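Local coordinates for starch synthase I (Hordeum vulgare, PDB 4HLN), which is a plant starch synthase, a two-domain glycosyltransferase of the GT-B type built from a pair of Rossmann-like alpha/beta domains, at residues D209-D214 against L251-G256; D234-Y239 against V345-G350; D456-A461 against E483-S488; V540-G545 against L580-T585. All blocks are in the same frame, centred on the assembly; numbering follows the deposited sequence.

Contact 1. Residues D209-D214 against L251-G256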
loop_
_atom_site.group_PDB
_atom_site.type_symbol
_atom_site.label_atom_id
_atom_site.label_comp_id
_atom_site.label_asym_id
_atom_site.label_seq_id
_atom_site.Cartn_x
_atom_site.Cartn_y
_atom_site.Cartn_z
ATOM N N ASP A 209 19.585 6.190 5.996
ATOM C CA ASP A 209 19.892 7.590 5.834
ATOM C C ASP A 209 18.629 8.382 5.574
ATOM O O ASP A 209 18.092 8.384 4.460
ATOM C CB ASP A 209 20.851 7.753 4.669
ATOM C CG ASP A 209 22.252 7.394 5.047
ATOM O OD1 ASP A 209 22.691 7.940 6.080
ATOM O OD2 ASP A 209 22.883 6.556 4.358
ATOM N N TRP A 210 18.153 9.038 6.622
ATOM C CA TRP A 210 16.980 9.884 6.537
ATOM C C TRP A 210 17.452 11.260 6.182
ATOM O O TRP A 210 18.106 11.925 6.991
ATOM C CB TRP A 210 16.295 9.924 7.893
ATOM C CG TRP A 210 15.939 8.571 8.335
ATOM C CD1 TRP A 210 16.645 7.767 9.178
ATOM C CD2 TRP A 210 14.796 7.827 7.922
ATOM N NE1 TRP A 210 16.003 6.562 9.326
ATOM C CE2 TRP A 210 14.866 6.571 8.560
ATOM C CE3 TRP A 210 13.717 8.102 7.068
ATOM C CZ2 TRP A 210 13.889 5.587 8.383
ATOM C CZ3 TRP A 210 12.751 7.125 6.886
ATOM C CH2 TRP A 210 12.839 5.882 7.546
ATOM N N VAL A 211 17.135 11.675 4.965
ATOM C CA VAL A 211 17.557 12.968 4.454
ATOM C C VAL A 211 16.358 13.893 4.311
ATOM O O VAL A 211 15.360 13.545 3.682
ATOM C CB VAL A 211 18.222 12.829 3.084
ATOM C CG1 VAL A 211 18.498 14.207 2.476
ATOM C CG2 VAL A 211 19.484 12.007 3.202
ATOM N N PHE A 212 16.475 15.083 4.881
ATOM C CA PHE A 212 15.371 16.023 4.925
ATOM C C PHE A 212 15.678 17.241 4.121
ATOM O O PHE A 212 16.735 17.850 4.277
ATOM C CB PHE A 212 15.109 16.429 6.355
ATOM C CG PHE A 212 14.687 15.304 7.189
ATOM C CD1 PHE A 212 13.363 14.874 7.161
ATOM C CD2 PHE A 212 15.608 14.629 7.974
ATOM C CE1 PHE A 212 12.957 13.798 7.939
ATOM C CE2 PHE A 212 15.212 13.550 8.757
ATOM C CZ PHE A 212 13.887 13.128 8.736
ATOM N N VAL A 213 14.740 17.592 3.256
ATOM C CA VAL A 213 14.900 18.736 2.381
ATOM C C VAL A 213 14.222 19.931 3.030
ATOM O O VAL A 213 13.031 19.881 3.332
ATOM C CB VAL A 213 14.325 18.436 1.005
ATOM C CG1 VAL A 213 14.454 19.645 0.083
ATOM C CG2 VAL A 213 15.060 17.246 0.422
ATOM N N ASP A 214 14.989 20.992 3.274
ATOM C CA ASP A 214 14.460 22.150 3.980
ATOM C C ASP A 214 14.196 23.383 3.108
ATOM O O ASP A 214 15.084 23.883 2.395
ATOM C CB ASP A 214 15.339 22.533 5.168
ATOM C CG ASP A 214 14.608 23.430 6.166
ATOM O OD1 ASP A 214 13.556 22.992 6.694
ATOM O OD2 ASP A 214 15.069 24.572 6.409
ATOM N N LEU A 251 24.433 12.657 -5.303
ATOM C CA LEU A 251 25.631 13.191 -5.921
ATOM C C LEU A 251 26.454 14.078 -4.989
ATOM O O LEU A 251 27.640 14.268 -5.229
ATOM C CB LEU A 251 25.270 13.998 -7.153
ATOM C CG LEU A 251 24.443 13.296 -8.227
ATOM C CD1 LEU A 251 23.933 14.288 -9.291
ATOM C CD2 LEU A 251 25.232 12.191 -8.867
ATOM N N ILE A 252 25.853 14.623 -3.933
ATOM C CA ILE A 252 26.584 15.607 -3.134
ATOM C C ILE A 252 26.690 15.387 -1.638
ATOM O O ILE A 252 27.513 16.036 -0.985
ATOM C CB ILE A 252 26.063 17.038 -3.336
ATOM C CG1 ILE A 252 24.644 17.183 -2.782
ATOM C CG2 ILE A 252 26.187 17.463 -4.805
ATOM C CD1 ILE A 252 24.220 18.616 -2.682
ATOM N N LEU A 253 25.868 14.506 -1.081
ATOM C CA LEU A 253 25.946 14.266 0.356
ATOM C C LEU A 253 26.983 13.193 0.708
ATOM O O LEU A 253 26.826 12.022 0.352
ATOM C CB LEU A 253 24.570 13.921 0.925
ATOM C CG LEU A 253 23.547 15.061 0.824
ATOM C CD1 LEU A 253 22.261 14.705 1.520
ATOM C CD2 LEU A 253 24.102 16.341 1.412
ATOM N N GLU A 254 28.049 13.587 1.402
ATOM C CA GLU A 254 29.041 12.598 1.836
ATOM C C GLU A 254 28.677 11.918 3.157
ATOM O O GLU A 254 29.320 12.136 4.180
ATOM C CB GLU A 254 30.447 13.194 1.907
ATOM C CG GLU A 254 30.906 13.824 0.613
ATOM C CD GLU A 254 32.410 13.818 0.448
ATOM O OE1 GLU A 254 32.875 13.851 -0.716
ATOM O OE2 GLU A 254 33.129 13.776 1.473
ATOM N N LEU A 255 27.649 11.080 3.109
ATOM C CA LEU A 255 27.185 10.333 4.267
ATOM C C LEU A 255 28.152 9.221 4.648
ATOM O O LEU A 255 28.514 8.374 3.815
ATOM C CB LEU A 255 25.812 9.755 3.962
ATOM C CG LEU A 255 24.902 10.901 3.494
ATOM C CD1 LEU A 255 23.588 10.394 2.909
ATOM C CD2 LEU A 255 24.665 11.912 4.626
ATOM N N GLY A 256 28.573 9.227 5.913
ATOM C CA GLY A 256 29.575 8.284 6.388
ATOM C C GLY A 256 30.876 8.390 5.591
ATOM O O GLY A 256 31.593 7.393 5.433
#

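Contact 2. Residues D234-Y239 against V345-G350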
loop_
_atom_site.group_PDB
_atom_site.type_symbol
_atom_site.label_atom_id
_atom_site.label_comp_id
_atom_site.label_asym_id
_atom_site.label_seq_id
_atom_site.Cartn_x
_atom_site.Cartn_y
_atom_site.Cartn_z
ATOM N N ASP A 234 0.424 26.238 -3.673
ATOM C CA ASP A 234 1.816 26.140 -4.084
ATOM C C ASP A 234 2.393 24.720 -4.043
ATOM O O ASP A 234 3.574 24.527 -4.295
ATOM C CB ASP A 234 2.686 27.109 -3.283
ATOM C CG ASP A 234 2.760 26.748 -1.827
ATOM O OD1 ASP A 234 1.901 25.952 -1.379
ATOM O OD2 ASP A 234 3.667 27.264 -1.132
ATOM N N ASN A 235 1.558 23.733 -3.746
ATOM C CA ASN A 235 1.990 22.346 -3.782
ATOM C C ASN A 235 2.903 22.004 -4.955
ATOM O O ASN A 235 4.028 21.517 -4.768
ATOM C CB ASN A 235 0.783 21.409 -3.800
ATOM C CG ASN A 235 0.306 21.068 -2.413
ATOM O OD1 ASN A 235 0.985 21.362 -1.438
ATOM N ND2 ASN A 235 -0.861 20.447 -2.315
ATOM N N GLN A 236 2.420 22.247 -6.167
ATOM C CA GLN A 236 3.199 21.902 -7.339
ATOM C C GLN A 236 4.625 22.425 -7.189
ATOM O O GLN A 236 5.580 21.727 -7.475
ATOM C CB GLN A 236 2.557 22.452 -8.599
ATOM C CG GLN A 236 3.321 22.101 -9.867
ATOM C CD GLN A 236 2.861 22.906 -11.066
ATOM O OE1 GLN A 236 2.876 24.143 -11.040
ATOM N NE2 GLN A 236 2.438 22.210 -12.128
ATOM N N PHE A 237 4.755 23.649 -6.706
ATOM C CA PHE A 237 6.053 24.241 -6.456
ATOM C C PHE A 237 6.840 23.509 -5.356
ATOM O O PHE A 237 8.046 23.226 -5.513
ATOM C CB PHE A 237 5.874 25.725 -6.115
ATOM C CG PHE A 237 7.078 26.361 -5.491
ATOM C CD1 PHE A 237 8.252 26.526 -6.216
ATOM C CD2 PHE A 237 7.041 26.796 -4.173
ATOM C CE1 PHE A 237 9.375 27.116 -5.632
ATOM C CE2 PHE A 237 8.161 27.391 -3.581
ATOM C CZ PHE A 237 9.327 27.555 -4.306
ATOM N N ARG A 238 6.168 23.212 -4.247
ATOM C CA ARG A 238 6.824 22.580 -3.102
ATOM C C ARG A 238 7.428 21.248 -3.518
ATOM O O ARG A 238 8.574 20.944 -3.196
ATOM C CB ARG A 238 5.845 22.325 -1.946
ATOM C CG ARG A 238 5.293 23.558 -1.253
ATOM C CD ARG A 238 3.957 23.235 -0.607
ATOM N NE ARG A 238 4.052 22.960 0.819
ATOM C CZ ARG A 238 3.365 22.009 1.444
ATOM N NH1 ARG A 238 2.550 21.235 0.753
ATOM N NH2 ARG A 238 3.500 21.823 2.756
ATOM N N TYR A 239 6.651 20.456 -4.243
ATOM C CA TYR A 239 7.069 19.102 -4.555
ATOM C C TYR A 239 8.001 19.017 -5.761
ATOM O O TYR A 239 8.750 18.060 -5.918
ATOM C CB TYR A 239 5.855 18.179 -4.610
ATOM C CG TYR A 239 5.276 18.077 -3.234
ATOM C CD1 TYR A 239 4.083 18.698 -2.902
ATOM C CD2 TYR A 239 5.983 17.422 -2.224
ATOM C CE1 TYR A 239 3.579 18.629 -1.597
ATOM C CE2 TYR A 239 5.496 17.336 -0.939
ATOM C CZ TYR A 239 4.290 17.937 -0.624
ATOM O OH TYR A 239 3.824 17.843 0.673
ATOM N N VAL A 345 -0.874 19.642 -16.873
ATOM C CA VAL A 345 0.279 18.787 -16.640
ATOM C C VAL A 345 -0.033 17.839 -15.506
ATOM O O VAL A 345 -0.744 18.183 -14.567
ATOM C CB VAL A 345 1.542 19.571 -16.331
ATOM C CG1 VAL A 345 1.936 20.381 -17.557
ATOM C CG2 VAL A 345 1.315 20.467 -15.137
ATOM N N ASN A 346 0.496 16.631 -15.612
ATOM C CA ASN A 346 0.114 15.566 -14.717
ATOM C C ASN A 346 1.352 14.830 -14.206
ATOM O O ASN A 346 1.868 13.930 -14.860
ATOM C CB ASN A 346 -0.837 14.615 -15.453
ATOM C CG ASN A 346 -1.383 13.512 -14.556
ATOM O OD1 ASN A 346 -0.705 13.046 -13.637
ATOM N ND2 ASN A 346 -2.612 13.071 -14.837
ATOM N N PHE A 347 1.809 15.215 -13.020
ATOM C CA PHE A 347 2.971 14.600 -12.398
ATOM C C PHE A 347 3.014 13.085 -12.468
ATOM O O PHE A 347 3.982 12.518 -12.989
ATOM C CB PHE A 347 3.144 15.060 -10.951
ATOM C CG PHE A 347 3.921 16.348 -10.812
ATOM C CD1 PHE A 347 3.828 17.344 -11.784
ATOM C CD2 PHE A 347 4.752 16.560 -9.716
ATOM C CE1 PHE A 347 4.528 18.531 -11.653
ATOM C CE2 PHE A 347 5.460 17.740 -9.579
ATOM C CZ PHE A 347 5.345 18.731 -10.551
ATOM N N LEU A 348 1.992 12.434 -11.921
ATOM C CA LEU A 348 1.948 10.976 -11.876
ATOM C C LEU A 348 2.043 10.408 -13.281
ATOM O O LEU A 348 2.800 9.465 -13.533
ATOM C CB LEU A 348 0.656 10.513 -11.212
ATOM C CG LEU A 348 0.648 9.066 -10.739
ATOM C CD1 LEU A 348 1.718 8.916 -9.703
ATOM C CD2 LEU A 348 -0.694 8.708 -10.135
ATOM N N LYS A 349 1.274 10.997 -14.199
ATOM C CA LYS A 349 1.321 10.601 -15.592
ATOM C C LYS A 349 2.757 10.665 -16.135
ATOM O O LYS A 349 3.211 9.756 -16.823
ATOM C CB LYS A 349 0.394 11.494 -16.414
ATOM C CG LYS A 349 0.304 11.137 -17.888
ATOM C CD LYS A 349 1.290 11.931 -18.735
ATOM C CE LYS A 349 1.089 11.674 -20.239
ATOM N NZ LYS A 349 1.970 12.525 -21.106
ATOM N N GLY A 350 3.450 11.757 -15.824
ATOM C CA GLY A 350 4.827 11.968 -16.231
ATOM C C GLY A 350 5.758 10.855 -15.792
ATOM O O GLY A 350 6.619 10.410 -16.557
#

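Contact 3. Residues D456-A461 against E483-S488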
loop_
_atom_site.group_PDB
_atom_site.type_symbol
_atom_site.label_atom_id
_atom_site.label_comp_id
_atom_site.label_asym_id
_atom_site.label_seq_id
_atom_site.Cartn_x
_atom_site.Cartn_y
_atom_site.Cartn_z
ATOM N N ASP A 456 -20.581 -0.017 3.469
ATOM C CA ASP A 456 -21.942 -0.004 2.921
ATOM C C ASP A 456 -22.366 -1.312 2.254
ATOM O O ASP A 456 -23.544 -1.649 2.265
ATOM C CB ASP A 456 -22.140 1.164 1.952
ATOM C CG ASP A 456 -21.150 1.140 0.792
ATOM O OD1 ASP A 456 -19.926 1.030 1.046
ATOM O OD2 ASP A 456 -21.598 1.227 -0.377
ATOM N N LEU A 457 -21.419 -2.035 1.663
ATOM C CA LEU A 457 -21.704 -3.357 1.108
ATOM C C LEU A 457 -22.234 -4.290 2.185
ATOM O O LEU A 457 -23.239 -4.973 2.002
ATOM C CB LEU A 457 -20.440 -3.985 0.529
ATOM C CG LEU A 457 -20.103 -3.760 -0.945
ATOM C CD1 LEU A 457 -21.179 -4.354 -1.844
ATOM C CD2 LEU A 457 -19.873 -2.279 -1.246
ATOM N N ILE A 458 -21.530 -4.333 3.306
ATOM C CA ILE A 458 -21.915 -5.189 4.412
ATOM C C ILE A 458 -23.306 -4.820 4.908
ATOM O O ILE A 458 -24.133 -5.692 5.151
ATOM C CB ILE A 458 -20.886 -5.101 5.542
ATOM C CG1 ILE A 458 -19.617 -5.876 5.149
ATOM C CG2 ILE A 458 -21.483 -5.599 6.856
ATOM C CD1 ILE A 458 -18.459 -5.737 6.144
ATOM N N LYS A 459 -23.564 -3.521 5.026
ATOM C CA LYS A 459 -24.880 -3.007 5.404
ATOM C C LYS A 459 -26.003 -3.577 4.520
ATOM O O LYS A 459 -27.113 -3.831 4.990
ATOM C CB LYS A 459 -24.865 -1.476 5.335
ATOM C CG LYS A 459 -26.066 -0.774 5.950
ATOM C CD LYS A 459 -25.789 0.726 6.071
ATOM C CE LYS A 459 -26.823 1.435 6.941
ATOM N NZ LYS A 459 -26.337 2.772 7.417
ATOM N N MET A 460 -25.705 -3.792 3.243
ATOM C CA MET A 460 -26.716 -4.236 2.284
ATOM C C MET A 460 -26.831 -5.754 2.223
ATOM O O MET A 460 -27.909 -6.290 1.964
ATOM C CB MET A 460 -26.424 -3.690 0.876
ATOM C CG MET A 460 -26.133 -2.188 0.794
ATOM S SD MET A 460 -27.419 -1.089 1.442
ATOM C CE MET A 460 -26.618 0.515 1.313
ATOM N N ALA A 461 -25.723 -6.450 2.455
ATOM C CA ALA A 461 -25.723 -7.905 2.337
ATOM C C ALA A 461 -26.190 -8.605 3.608
ATOM O O ALA A 461 -26.648 -9.745 3.560
ATOM C CB ALA A 461 -24.359 -8.406 1.934
ATOM N N GLU A 483 -22.429 2.964 13.418
ATOM C CA GLU A 483 -22.346 2.386 14.744
ATOM C C GLU A 483 -23.745 2.112 15.257
ATOM O O GLU A 483 -24.027 1.029 15.791
ATOM C CB GLU A 483 -21.614 3.332 15.696
ATOM C CG GLU A 483 -20.131 3.497 15.378
ATOM C CD GLU A 483 -19.432 4.455 16.331
ATOM O OE1 GLU A 483 -20.063 4.870 17.333
ATOM O OE2 GLU A 483 -18.253 4.792 16.078
ATOM N N GLY A 484 -24.623 3.097 15.088
ATOM C CA GLY A 484 -26.002 2.964 15.521
ATOM C C GLY A 484 -26.644 1.790 14.819
ATOM O O GLY A 484 -27.487 1.079 15.384
ATOM N N TRP A 485 -26.226 1.582 13.575
ATOM C CA TRP A 485 -26.793 0.528 12.753
ATOM C C TRP A 485 -26.310 -0.835 13.225
ATOM O O TRP A 485 -27.058 -1.813 13.227
ATOM C CB TRP A 485 -26.433 0.739 11.288
ATOM C CG TRP A 485 -26.792 -0.434 10.467
ATOM C CD1 TRP A 485 -27.985 -0.670 9.862
ATOM C CD2 TRP A 485 -25.961 -1.561 10.174
ATOM N NE1 TRP A 485 -27.950 -1.870 9.194
ATOM C CE2 TRP A 485 -26.718 -2.439 9.369
ATOM C CE3 TRP A 485 -24.650 -1.910 10.506
ATOM C CZ2 TRP A 485 -26.208 -3.646 8.891
ATOM C CZ3 TRP A 485 -24.141 -3.112 10.026
ATOM C CH2 TRP A 485 -24.921 -3.966 9.231
ATOM N N MET A 486 -25.049 -0.899 13.627
ATOM C CA MET A 486 -24.536 -2.116 14.239
ATOM C C MET A 486 -25.427 -2.547 15.404
ATOM O O MET A 486 -25.806 -3.718 15.505
ATOM C CB MET A 486 -23.089 -1.924 14.695
ATOM C CG MET A 486 -22.103 -1.807 13.543
ATOM S SD MET A 486 -20.436 -1.333 14.031
ATOM C CE MET A 486 -19.914 -2.760 14.985
ATOM N N ARG A 487 -25.778 -1.597 16.269
ATOM C CA ARG A 487 -26.598 -1.909 17.443
ATOM C C ARG A 487 -27.978 -2.477 17.095
ATOM O O ARG A 487 -28.413 -3.468 17.681
ATOM C CB ARG A 487 -26.715 -0.696 18.369
ATOM C CG ARG A 487 -25.371 -0.199 18.895
ATOM C CD ARG A 487 -25.525 0.993 19.838
ATOM N NE ARG A 487 -25.713 2.251 19.117
ATOM C CZ ARG A 487 -24.735 3.116 18.852
ATOM N NH1 ARG A 487 -23.493 2.860 19.256
ATOM N NH2 ARG A 487 -24.996 4.238 18.187
ATOM N N SER A 488 -28.660 -1.863 16.138
ATOM C CA SER A 488 -30.008 -2.303 15.783
ATOM C C SER A 488 -29.997 -3.660 15.094
ATOM O O SER A 488 -30.908 -4.474 15.271
ATOM C CB SER A 488 -30.703 -1.261 14.897
ATOM O OG SER A 488 -29.754 -0.466 14.200
#

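Contact 4. Residues V540-G545 against L580-T585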
loop_
_atom_site.group_PDB
_atom_site.type_symbol
_atom_site.label_atom_id
_atom_site.label_comp_id
_atom_site.label_asym_id
_atom_site.label_seq_id
_atom_site.Cartn_x
_atom_site.Cartn_y
_atom_site.Cartn_z
ATOM N N VAL A 540 -9.510 -17.914 6.837
ATOM C CA VAL A 540 -9.605 -17.801 5.395
ATOM C C VAL A 540 -10.207 -16.468 5.006
ATOM O O VAL A 540 -11.302 -16.113 5.436
ATOM C CB VAL A 540 -10.405 -18.954 4.777
ATOM C CG1 VAL A 540 -10.607 -18.709 3.303
ATOM C CG2 VAL A 540 -9.676 -20.260 4.978
ATOM N N PRO A 541 -9.470 -15.708 4.202
ATOM C CA PRO A 541 -9.932 -14.382 3.819
ATOM C C PRO A 541 -10.845 -14.415 2.607
ATOM O O PRO A 541 -10.640 -15.204 1.683
ATOM C CB PRO A 541 -8.625 -13.657 3.484
ATOM C CG PRO A 541 -7.711 -14.726 3.005
ATOM C CD PRO A 541 -8.060 -15.934 3.841
ATOM N N VAL A 542 -11.861 -13.561 2.639
ATOM C CA VAL A 542 -12.684 -13.263 1.476
ATOM C C VAL A 542 -12.583 -11.761 1.196
ATOM O O VAL A 542 -13.001 -10.927 1.999
ATOM C CB VAL A 542 -14.151 -13.653 1.711
ATOM C CG1 VAL A 542 -15.059 -13.002 0.665
ATOM C CG2 VAL A 542 -14.298 -15.163 1.725
ATOM N N VAL A 543 -12.028 -11.421 0.046
ATOM C CA VAL A 543 -11.616 -10.056 -0.208
ATOM C C VAL A 543 -11.994 -9.576 -1.613
ATOM O O VAL A 543 -12.053 -10.367 -2.558
ATOM C CB VAL A 543 -10.095 -9.941 0.005
ATOM C CG1 VAL A 543 -9.368 -10.942 -0.879
ATOM C CG2 VAL A 543 -9.616 -8.528 -0.261
ATOM N N HIS A 544 -12.271 -8.280 -1.743
ATOM C CA HIS A 544 -12.489 -7.683 -3.060
ATOM C C HIS A 544 -11.208 -7.653 -3.877
ATOM O O HIS A 544 -10.184 -7.141 -3.411
ATOM C CB HIS A 544 -13.007 -6.254 -2.951
ATOM C CG HIS A 544 -12.995 -5.526 -4.260
ATOM N ND1 HIS A 544 -12.886 -4.155 -4.356
ATOM C CD2 HIS A 544 -13.075 -5.984 -5.531
ATOM C CE1 HIS A 544 -12.904 -3.799 -5.628
ATOM N NE2 HIS A 544 -13.013 -4.892 -6.364
ATOM N N GLY A 545 -11.274 -8.183 -5.097
ATOM C CA GLY A 545 -10.148 -8.128 -6.013
ATOM C C GLY A 545 -10.009 -9.302 -6.960
ATOM O O GLY A 545 -10.857 -10.191 -7.025
ATOM N N LEU A 580 -21.864 -11.943 -1.681
ATOM C CA LEU A 580 -22.646 -13.022 -1.098
ATOM C C LEU A 580 -22.339 -14.325 -1.795
ATOM O O LEU A 580 -22.257 -15.380 -1.154
ATOM C CB LEU A 580 -24.132 -12.719 -1.177
ATOM C CG LEU A 580 -24.497 -11.544 -0.281
ATOM C CD1 LEU A 580 -25.857 -10.980 -0.665
ATOM C CD2 LEU A 580 -24.447 -11.945 1.196
ATOM N N TRP A 581 -22.159 -14.255 -3.107
ATOM C CA TRP A 581 -21.831 -15.461 -3.839
ATOM C C TRP A 581 -20.561 -16.087 -3.255
ATOM O O TRP A 581 -20.544 -17.265 -2.881
ATOM C CB TRP A 581 -21.693 -15.189 -5.335
ATOM C CG TRP A 581 -21.277 -16.406 -6.081
ATOM C CD1 TRP A 581 -22.083 -17.410 -6.527
ATOM C CD2 TRP A 581 -19.940 -16.771 -6.447
ATOM N NE1 TRP A 581 -21.334 -18.375 -7.162
ATOM C CE2 TRP A 581 -20.016 -18.005 -7.127
ATOM C CE3 TRP A 581 -18.687 -16.170 -6.275
ATOM C CZ2 TRP A 581 -18.887 -18.649 -7.632
ATOM C CZ3 TRP A 581 -17.568 -16.811 -6.777
ATOM C CH2 TRP A 581 -17.676 -18.038 -7.446
ATOM N N ALA A 582 -19.510 -15.283 -3.143
ATOM C CA ALA A 582 -18.242 -15.755 -2.584
ATOM C C ALA A 582 -18.364 -16.246 -1.136
ATOM O O ALA A 582 -17.805 -17.279 -0.774
ATOM C CB ALA A 582 -17.202 -14.685 -2.678
ATOM N N LEU A 583 -19.078 -15.497 -0.307
ATOM C CA LEU A 583 -19.338 -15.939 1.055
ATOM C C LEU A 583 -19.975 -17.309 1.059
ATOM O O LEU A 583 -19.531 -18.206 1.777
ATOM C CB LEU A 583 -20.258 -14.964 1.768
ATOM C CG LEU A 583 -19.524 -13.726 2.253
ATOM C CD1 LEU A 583 -20.438 -12.862 3.082
ATOM C CD2 LEU A 583 -18.345 -14.166 3.072
ATOM N N ARG A 584 -21.019 -17.470 0.255
ATOM C CA ARG A 584 -21.712 -18.743 0.214
ATOM C C ARG A 584 -20.798 -19.829 -0.305
ATOM O O ARG A 584 -20.798 -20.946 0.203
ATOM C CB ARG A 584 -22.972 -18.649 -0.621
ATOM C CG ARG A 584 -24.072 -17.898 0.086
ATOM C CD ARG A 584 -25.324 -17.881 -0.754
ATOM N NE ARG A 584 -26.324 -16.974 -0.200
ATOM C CZ ARG A 584 -26.652 -15.806 -0.743
ATOM N NH1 ARG A 584 -26.059 -15.408 -1.871
ATOM N NH2 ARG A 584 -27.577 -15.044 -0.163
ATOM N N THR A 585 -19.996 -19.496 -1.306
ATOM C CA THR A 585 -19.054 -20.466 -1.835
ATOM C C THR A 585 -18.096 -20.943 -0.744
ATOM O O THR A 585 -17.817 -22.137 -0.621
ATOM C CB THR A 585 -18.271 -19.876 -3.001
ATOM O OG1 THR A 585 -19.190 -19.459 -4.018
ATOM C CG2 THR A 585 -17.292 -20.899 -3.568
#

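Contact 1. Residues D209-D214 against L251-G256
The carboxylate of D209 is held at both oxygens, OD1 by a hydrogen bond with H202 NE2 and OD2 by one with Y260 OH, while one of its flat faces is covered by L255. Methyl CD1 of L255 stands almost straight above that face, 3.9 Å from D209 CG and at similar reach from the two oxygens. The two side chains run past each other in opposite senses, which brings CB of L255 within 4.2 Å of D209 OD1. The two outside partners probably fix the rotation of the carboxylate and so hold this face toward the leucine. The same L255 CD1 also lies 4.4 Å from V211 CG2, so one methyl spans two residues that point to the same side of the strand. The other branch of V211, CG1, stands opposite the backbone N across the first torsion (173°) and meets L253 CD1 tip to tip at 3.9 Å. Both leucines face the strand because the chain turns at E254: this residue is the centre of an inverse gamma turn, closed by a weak bond from L255 N to L253 O (3.0 Å). L253 is the first residue to leave the helical conformation at the end of helix 235-252, so the contact lays the exit of that helix over strand 208-214. That strand runs between 195-205 and 160-166 in the mixed sheet; V211 also packs on F200 of strand 195-205 and L255 on M162 of strand 160-166, and L253 reaches on to T183 and K185 of strand 181-190.

Contact 2. Residues D234-Y239 against V345-G350
Q236 reaches from the first turn of helix 235-252 to F347 and V345, using its aliphatic stem for one and its amide for the other. Both contacts across the segments are van der Waals. Q236 CG meets the far end of the phenyl ring, 4.0 Å from F347 CZ, the two side chains crossing at about a right angle and the ring inclined 26° to the amide plane. Trans at its first torsion (chi1 -179°) and extended at the next, the glutamine carries its amide past the ring to V345, where Q236 NE2 lies 3.7 Å from V345 CG2. Hydrogen bonds form the second group. NE2 of Q236 has T312 OG1, outside both segments, and V345 also packs on T312. Strand 343-346, the middle member of a small antiparallel sheet, here passes directly into helix 347-354, and N346 is the N-cap: its OD1 accepts from K349 N (2.9 Å, 171° at the hydrogen), with the donor well above the carbonyl plane. A further asparagine bond lies in the opposing segment. N235 OD1 takes R238 NH1 at 2.7 Å, and the same guanidinium is anchored by the carbonyls of F229, through NH1, and of S217, through NE.

Contact 3. Residues D456-A461 against E483-S488
K459 lays its aliphatic chain over one face of the W485 indole, the two side chains running antiparallel past each other. K459 CG sits 4.0 Å from the centroid of the W485 five-membered ring and 20° off its normal, a CH-pi contact; further along the chain, K459 CE comes 3.8 Å from W485 CD1. This overlap follows from the torsions, since K459 is trans at chi1 (-169°) and extended to its end, while the indole swings out from its own helix with a trans chi1 of 170°. The six-membered ring then reaches back to the lysine backbone, with CZ2 of W485 3.8 Å from K459 CA. Beside it, W485 CH2 meets methyl CG2 of I458 obliquely at 4.5 Å. F482, one turn back, also meets the indole, with ring planes at about 35°. Helices 455-466 and 480-492 are the successive crossovers leading from strand 442-446 to 471-476 and on to 497-501, so they lie side by side in the Rossmann-like C-terminal domain. Carbon atoms do nearly all the touching between the two helices: the lysine takes part through its methylenes rather than its ammonium group, and dispersion, not charge pairing, probably accounts for most of the attraction.

Contact 4. Residues V540-G545 against L580-T585
V542 points one methyl, CG1, between A582 and L583, the strand-to-helix packing expected of a Rossmann-like alpha/beta domain. V542 CG1 is 4.3 Å from A582 CB and 4.2 Å from L583 CD2, so a single branch makes both contacts. It stands opposite the backbone N (chi1 165°), directed at the helix; L583 leaves its backbone at a slant but bends its tip inward to meet it. The CA atoms of V542 and L583 are 7.2 Å apart, a close approach consistent with the small side chain of A582. Around this first shell, I517 and L519 of strand 517-520 and F571 of strand 569-571 pack on V542, and F571 also touches A582. Strand 540-544 lies between those two in the parallel sheet, and helix 576-592 follows the edge strand 569-571. One helical turn on from W581 lies T585, which touches W569 of the edge strand and is part of the glycan pocket, in touch with a bound alpha-D-glucopyranose. T585 OG1 sits 3.5 Å above the W581 ring plane, over its centre. Carbonyl O of W581 fixes it there, accepting both T585 OG1 and T585 N at 2.8 Å, with OG1 well out of the carbonyl plane.

Overall arrangement
From the N terminus, contact 1 closes the loop from strand 208-214 to the exit of helix 235-252. Contact 2 opens at the start of that helix, before contact 1 has closed, and ends at 345-350, so the two cross; together they tie both ends of one helix to the large mixed sheet and the small antiparallel sheet. Contacts 3 and 4 follow in series in the second domain, closing shorter loops between neighbouring helices and between strand 540-544 and helix 576-592. They join through packing of A461 CB on L580 CD2 at 3.6 Å. Contacts 1 and 4 lie on opposite sides of the chain's centre, their centres about 47 Å apart.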